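Phosphodiesterase MJ0936 (Methanocaldococcus jannaschii, PDB 2AHD) belongs to the calcineurin-like phosphoesterase superfamily, a family of alpha/beta proteins built around two packed mixed beta sheets. Local coordinates at residues 9-14 with 36-41; 90-95 with 111-116. All coordinates share one frame; numbering follows the deposited sequence.

In the fold
From the N terminus the chain runs through strand 3-6 into the turn at 9-14, then through helix 13-24 and strand 30-33, and the loop 36-41 comes back against that turn to close interaction 1. This ties together the connections that follow two neighbouring parallel strands of the six-stranded sheet. Interaction 2 opens only later, in series with the first, neither enclosing nor crossing it. Strand 91-96 leads into helix 101-110, after which the segment 111-116 returns alongside that strand in the five-stranded sheet, closing a beta-alpha-beta unit. The two contacts lie on opposite sides of the chain's centre, their own centres about 27 Å apart.

Interaction 1: residues 9-14 with 36-41; sequences THDHLP and DFVSLF
Asp11 reaches across to Ser39, Val38 and Phe41, joining the loops that follow the neighbouring parallel strands 3-6 and 30-33 of the calcineurin-like phosphoesterase fold. In this family such loops typically carry the metal-binding sequence motifs, and the backbone here locks the two together. Residues Thr9 to His12 form a type I' beta turn, and its start presents successive N-H groups to the other loop. Asp36 O accepts two of them: Thr9 N, at 3.1 Å, comes from above the carbonyl plane, while His10 N, at 3.0 Å, lies almost in line with the carbonyl bond. One step on, Asp11 N donates to Phe37 O over 3.1 Å.

The side chain of Asp11 then continues the bridge. Its CB lies 3.9 Å from Phe41 CZ, and chi1 of -60° sets CG beside its own backbone N, opposite the carbonyl carbon, which carries the carboxylate on toward Ser39. CG meets the Phe41 ring obliquely. OD1 takes the backbone N-H of Ser39 on its syn lone pair, with OD1 and Ser39 N 2.9 Å apart. Asp11 OD2 receives the hydroxyl of Ser39, with Ser39 OG 2.7 Å from Asp11 OD2, again on the syn side but 29° out of the carboxylate plane. Two donors from one serine thus fix the rotation of the group, and Val38 CG1 lies against both oxygens.

One residue before Asp11, the His10 ring has Asp36 O over one face and brings CE1 to 3.2 Å from Asp36 OD1, its plane 50° from that carboxylate; Asp36 OD2 is held by Asn60 N, and His122 meets the same imidazole. Beyond Asp11, Leu13 CD1 touches Phe41 CE1 at 4.2 Å.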
# COMPACT_ATOMS: atom_id res chain seq x y z
N THR A 9 -7.68 -3.94 -3.10
CA THR A 9 -8.88 -3.15 -3.33
C THR A 9 -9.91 -3.97 -4.10
O THR A 9 -11.11 -3.72 -4.03
CB THR A 9 -8.55 -1.89 -4.10
OG1 THR A 9 -7.73 -2.23 -5.23
CG2 THR A 9 -7.83 -0.91 -3.21
N HIS A 10 -9.42 -4.95 -4.86
CA HIS A 10 -10.27 -5.84 -5.64
C HIS A 10 -11.42 -5.21 -6.41
O HIS A 10 -12.58 -5.59 -6.25
CB HIS A 10 -10.80 -6.93 -4.72
CG HIS A 10 -9.71 -7.72 -4.06
ND1 HIS A 10 -9.00 -8.70 -4.72
CD2 HIS A 10 -9.15 -7.60 -2.84
CE1 HIS A 10 -8.04 -9.15 -3.93
NE2 HIS A 10 -8.11 -8.50 -2.78
N ASP A 11 -11.08 -4.24 -7.25
CA ASP A 11 -12.05 -3.56 -8.10
C ASP A 11 -13.21 -2.82 -7.43
O ASP A 11 -14.10 -2.29 -8.12
CB ASP A 11 -12.60 -4.56 -9.10
CG ASP A 11 -11.52 -5.15 -9.97
OD1 ASP A 11 -10.40 -4.60 -9.97
OD2 ASP A 11 -11.79 -6.15 -10.65
N HIS A 12 -13.21 -2.77 -6.09
CA HIS A 12 -14.28 -2.10 -5.37
C HIS A 12 -14.20 -0.60 -5.58
O HIS A 12 -13.72 0.13 -4.72
CB HIS A 12 -14.17 -2.42 -3.89
CG HIS A 12 -15.39 -2.07 -3.11
ND1 HIS A 12 -15.86 -2.85 -2.08
CD2 HIS A 12 -16.22 -1.01 -3.19
CE1 HIS A 12 -16.94 -2.29 -1.57
NE2 HIS A 12 -17.18 -1.17 -2.22
N LEU A 13 -14.69 -0.13 -6.73
CA LEU A 13 -14.61 1.28 -7.05
C LEU A 13 -15.02 2.27 -5.95
O LEU A 13 -14.30 3.22 -5.67
CB LEU A 13 -15.38 1.56 -8.34
CG LEU A 13 -14.62 0.99 -9.54
CD1 LEU A 13 -15.36 1.28 -10.82
CD2 LEU A 13 -13.22 1.58 -9.59
N PRO A 14 -16.18 2.06 -5.31
CA PRO A 14 -16.65 2.94 -4.25
C PRO A 14 -15.58 3.16 -3.20
O PRO A 14 -15.14 4.28 -2.97
CB PRO A 14 -17.83 2.19 -3.68
CG PRO A 14 -18.39 1.55 -4.88
CD PRO A 14 -17.17 1.01 -5.59
N ASP A 36 -3.92 -6.18 -4.62
CA ASP A 36 -4.45 -6.37 -5.95
C ASP A 36 -5.44 -5.26 -6.27
O ASP A 36 -6.50 -5.16 -5.64
CB ASP A 36 -5.19 -7.73 -6.07
CG ASP A 36 -4.45 -8.89 -5.42
OD1 ASP A 36 -4.87 -9.33 -4.32
OD2 ASP A 36 -3.46 -9.38 -6.00
N PHE A 37 -5.10 -4.40 -7.22
CA PHE A 37 -6.05 -3.36 -7.64
C PHE A 37 -6.93 -4.34 -8.35
O PHE A 37 -8.16 -4.30 -8.27
CB PHE A 37 -5.45 -2.45 -8.70
CG PHE A 37 -4.05 -2.03 -8.42
CD1 PHE A 37 -3.03 -2.96 -8.46
CD2 PHE A 37 -3.77 -0.71 -8.08
CE1 PHE A 37 -1.74 -2.58 -8.15
CE2 PHE A 37 -2.49 -0.33 -7.77
CZ PHE A 37 -1.47 -1.26 -7.81
N VAL A 38 -6.19 -5.21 -9.04
CA VAL A 38 -6.66 -6.32 -9.83
C VAL A 38 -6.94 -5.98 -11.28
O VAL A 38 -6.18 -6.39 -12.15
CB VAL A 38 -7.87 -6.98 -9.16
CG1 VAL A 38 -8.86 -7.40 -10.21
CG2 VAL A 38 -7.42 -8.18 -8.35
N SER A 39 -8.00 -5.22 -11.54
CA SER A 39 -8.36 -4.89 -12.91
C SER A 39 -7.79 -3.56 -13.39
O SER A 39 -7.66 -2.62 -12.61
CB SER A 39 -9.88 -4.88 -13.07
OG SER A 39 -10.41 -6.18 -12.96
N LEU A 40 -7.48 -3.49 -14.68
CA LEU A 40 -6.92 -2.28 -15.29
C LEU A 40 -7.73 -1.03 -15.06
O LEU A 40 -7.17 0.01 -14.72
CB LEU A 40 -6.74 -2.48 -16.80
CG LEU A 40 -5.32 -2.75 -17.28
CD1 LEU A 40 -5.30 -3.15 -18.75
CD2 LEU A 40 -4.49 -1.51 -17.03
N PHE A 41 -9.05 -1.12 -15.24
CA PHE A 41 -9.89 0.06 -15.08
C PHE A 41 -9.70 0.73 -13.73
O PHE A 41 -10.08 1.88 -13.55
CB PHE A 41 -11.37 -0.26 -15.33
CG PHE A 41 -11.97 -1.28 -14.39
CD1 PHE A 41 -12.35 -0.93 -13.11
CD2 PHE A 41 -12.19 -2.59 -14.81
CE1 PHE A 41 -12.93 -1.86 -12.25
CE2 PHE A 41 -12.77 -3.53 -13.96
CZ PHE A 41 -13.14 -3.16 -12.68

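Interaction 2: residues 90-95 with 111-116; sequences DLKFFI and GLYDVV
Leu112 meets Lys92 through its backbone, its O lying 3.5 Å from Lys92 CG, as the chain leaves helix 101-110 and turns back to complete a beta-alpha-beta unit with strand 91-96. Tyr113 follows and lays one ring face on Phe94: Phe94 CB sits over the middle of it, 3.7 Å from the centroid and only 6° off the ring normal, a well-centred CH-pi contact. The two rings themselves meet obliquely, and Tyr113 OH is hydrogen-bonded to Ser85 OG.

Asp114 holds Lys92 at both its backbone N-H and its carbonyl. Its OD2 accepts the Lys92 N-H on the anti lone pair, and its own N donates to Lys92 O. With chi1 at -68°, CG stands beside Asp114's own N, and the carboxylate and that N-H both meet the Lys92 backbone; Leu91 CD2 packs against Asp114 CB at 3.7 Å.

Val115 N is the second donor to Lys92 O, at 2.8 Å, so that one carbonyl takes two successive N-H groups where strand 115-118 begins. Val115 CB stands over one face of the Phe93 ring, displaced toward its rim, the two side chains running side by side. Val115 O in turn receives a weak bond from Phe94 N. Val116 ends the run with CG1 at the edge of the Phe94 ring, 4.3 Å from CD2.

Phe94 and Val116 turn to helix 101-110, touching Val103 and Ala107, and Leu104 and Ile108, respectively. Phe93 packs on Val86 and Ile88 of strand 83-88, and Phe94 also reaches Phe83 of the same strand; Leu133 takes up backbone bonds with Asp114 and Val116, setting strand 115-118 between strands 91-96 and 133-136.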
# COMPACT_ATOMS: atom_id res chain seq x y z
N ASP A 90 14.34 9.28 6.39
CA ASP A 90 15.40 8.51 7.04
C ASP A 90 15.01 7.06 7.35
O ASP A 90 15.86 6.27 7.77
CB ASP A 90 15.84 9.20 8.34
CG ASP A 90 16.56 10.52 8.10
OD1 ASP A 90 17.64 10.50 7.47
OD2 ASP A 90 16.03 11.57 8.53
N LEU A 91 13.74 6.72 7.13
CA LEU A 91 13.25 5.37 7.41
C LEU A 91 13.44 4.40 6.27
O LEU A 91 13.26 4.76 5.11
CB LEU A 91 11.77 5.44 7.78
CG LEU A 91 11.51 6.21 9.07
CD1 LEU A 91 10.03 6.53 9.20
CD2 LEU A 91 12.01 5.39 10.25
N LYS A 92 13.80 3.17 6.61
CA LYS A 92 14.02 2.11 5.63
C LYS A 92 12.74 1.31 5.46
O LYS A 92 12.22 0.74 6.42
CB LYS A 92 15.15 1.17 6.10
CG LYS A 92 16.39 1.16 5.21
CD LYS A 92 17.06 2.53 5.15
CE LYS A 92 17.56 2.98 6.52
NZ LYS A 92 18.18 4.34 6.45
N PHE A 93 12.23 1.28 4.24
CA PHE A 93 11.00 0.57 3.93
C PHE A 93 11.22 -0.67 3.07
O PHE A 93 12.19 -0.77 2.32
CB PHE A 93 10.03 1.47 3.16
CG PHE A 93 9.38 2.54 3.99
CD1 PHE A 93 10.08 3.67 4.36
CD2 PHE A 93 8.06 2.42 4.39
CE1 PHE A 93 9.46 4.68 5.10
CE2 PHE A 93 7.44 3.42 5.13
CZ PHE A 93 8.14 4.55 5.49
N PHE A 94 10.29 -1.62 3.20
CA PHE A 94 10.27 -2.83 2.39
C PHE A 94 8.81 -3.13 2.17
O PHE A 94 8.08 -3.40 3.11
CB PHE A 94 10.91 -4.03 3.04
CG PHE A 94 10.92 -5.23 2.15
CD1 PHE A 94 11.58 -5.18 0.92
CD2 PHE A 94 10.27 -6.40 2.50
CE1 PHE A 94 11.58 -6.28 0.06
CE2 PHE A 94 10.26 -7.50 1.64
CZ PHE A 94 10.92 -7.44 0.42
N ILE A 95 8.39 -3.08 0.91
CA ILE A 95 7.00 -3.30 0.55
C ILE A 95 6.80 -4.51 -0.33
O ILE A 95 7.61 -4.80 -1.21
CB ILE A 95 6.47 -2.07 -0.18
CG1 ILE A 95 6.81 -0.82 0.62
CG2 ILE A 95 4.98 -2.19 -0.38
CD1 ILE A 95 6.43 0.47 -0.05
N GLY A 111 16.13 -7.10 9.97
CA GLY A 111 16.44 -5.88 10.68
C GLY A 111 17.18 -4.88 9.82
O GLY A 111 17.91 -4.04 10.33
N LEU A 112 17.01 -4.96 8.50
CA LEU A 112 17.68 -4.03 7.62
C LEU A 112 16.71 -2.92 7.24
O LEU A 112 17.09 -1.97 6.55
CB LEU A 112 18.17 -4.75 6.37
CG LEU A 112 19.16 -5.88 6.65
CD1 LEU A 112 19.44 -6.67 5.39
CD2 LEU A 112 20.43 -5.27 7.20
N TYR A 113 15.46 -3.04 7.68
CA TYR A 113 14.43 -2.05 7.37
C TYR A 113 13.74 -1.55 8.62
O TYR A 113 13.62 -2.27 9.61
CB TYR A 113 13.38 -2.64 6.45
CG TYR A 113 13.92 -3.12 5.13
CD1 TYR A 113 14.11 -2.23 4.07
CD2 TYR A 113 14.25 -4.46 4.94
CE1 TYR A 113 14.61 -2.67 2.85
CE2 TYR A 113 14.76 -4.92 3.74
CZ TYR A 113 14.94 -4.02 2.69
OH TYR A 113 15.41 -4.47 1.48
N ASP A 114 13.28 -0.31 8.57
CA ASP A 114 12.60 0.31 9.71
C ASP A 114 11.12 -0.05 9.71
O ASP A 114 10.52 -0.29 10.77
CB ASP A 114 12.75 1.83 9.64
CG ASP A 114 14.18 2.27 9.86
OD1 ASP A 114 14.68 2.09 10.99
OD2 ASP A 114 14.80 2.79 8.91
N VAL A 115 10.56 -0.10 8.51
CA VAL A 115 9.16 -0.41 8.32
C VAL A 115 9.01 -1.52 7.29
O VAL A 115 9.80 -1.62 6.37
CB VAL A 115 8.40 0.83 7.82
CG1 VAL A 115 6.91 0.59 7.86
CG2 VAL A 115 8.79 2.04 8.67
N VAL A 116 8.00 -2.37 7.47
CA VAL A 116 7.71 -3.45 6.53
C VAL A 116 6.20 -3.45 6.30
O VAL A 116 5.42 -3.68 7.22
CB VAL A 116 8.14 -4.83 7.05
CG1 VAL A 116 7.81 -5.88 6.03
CG2 VAL A 116 9.62 -4.83 7.31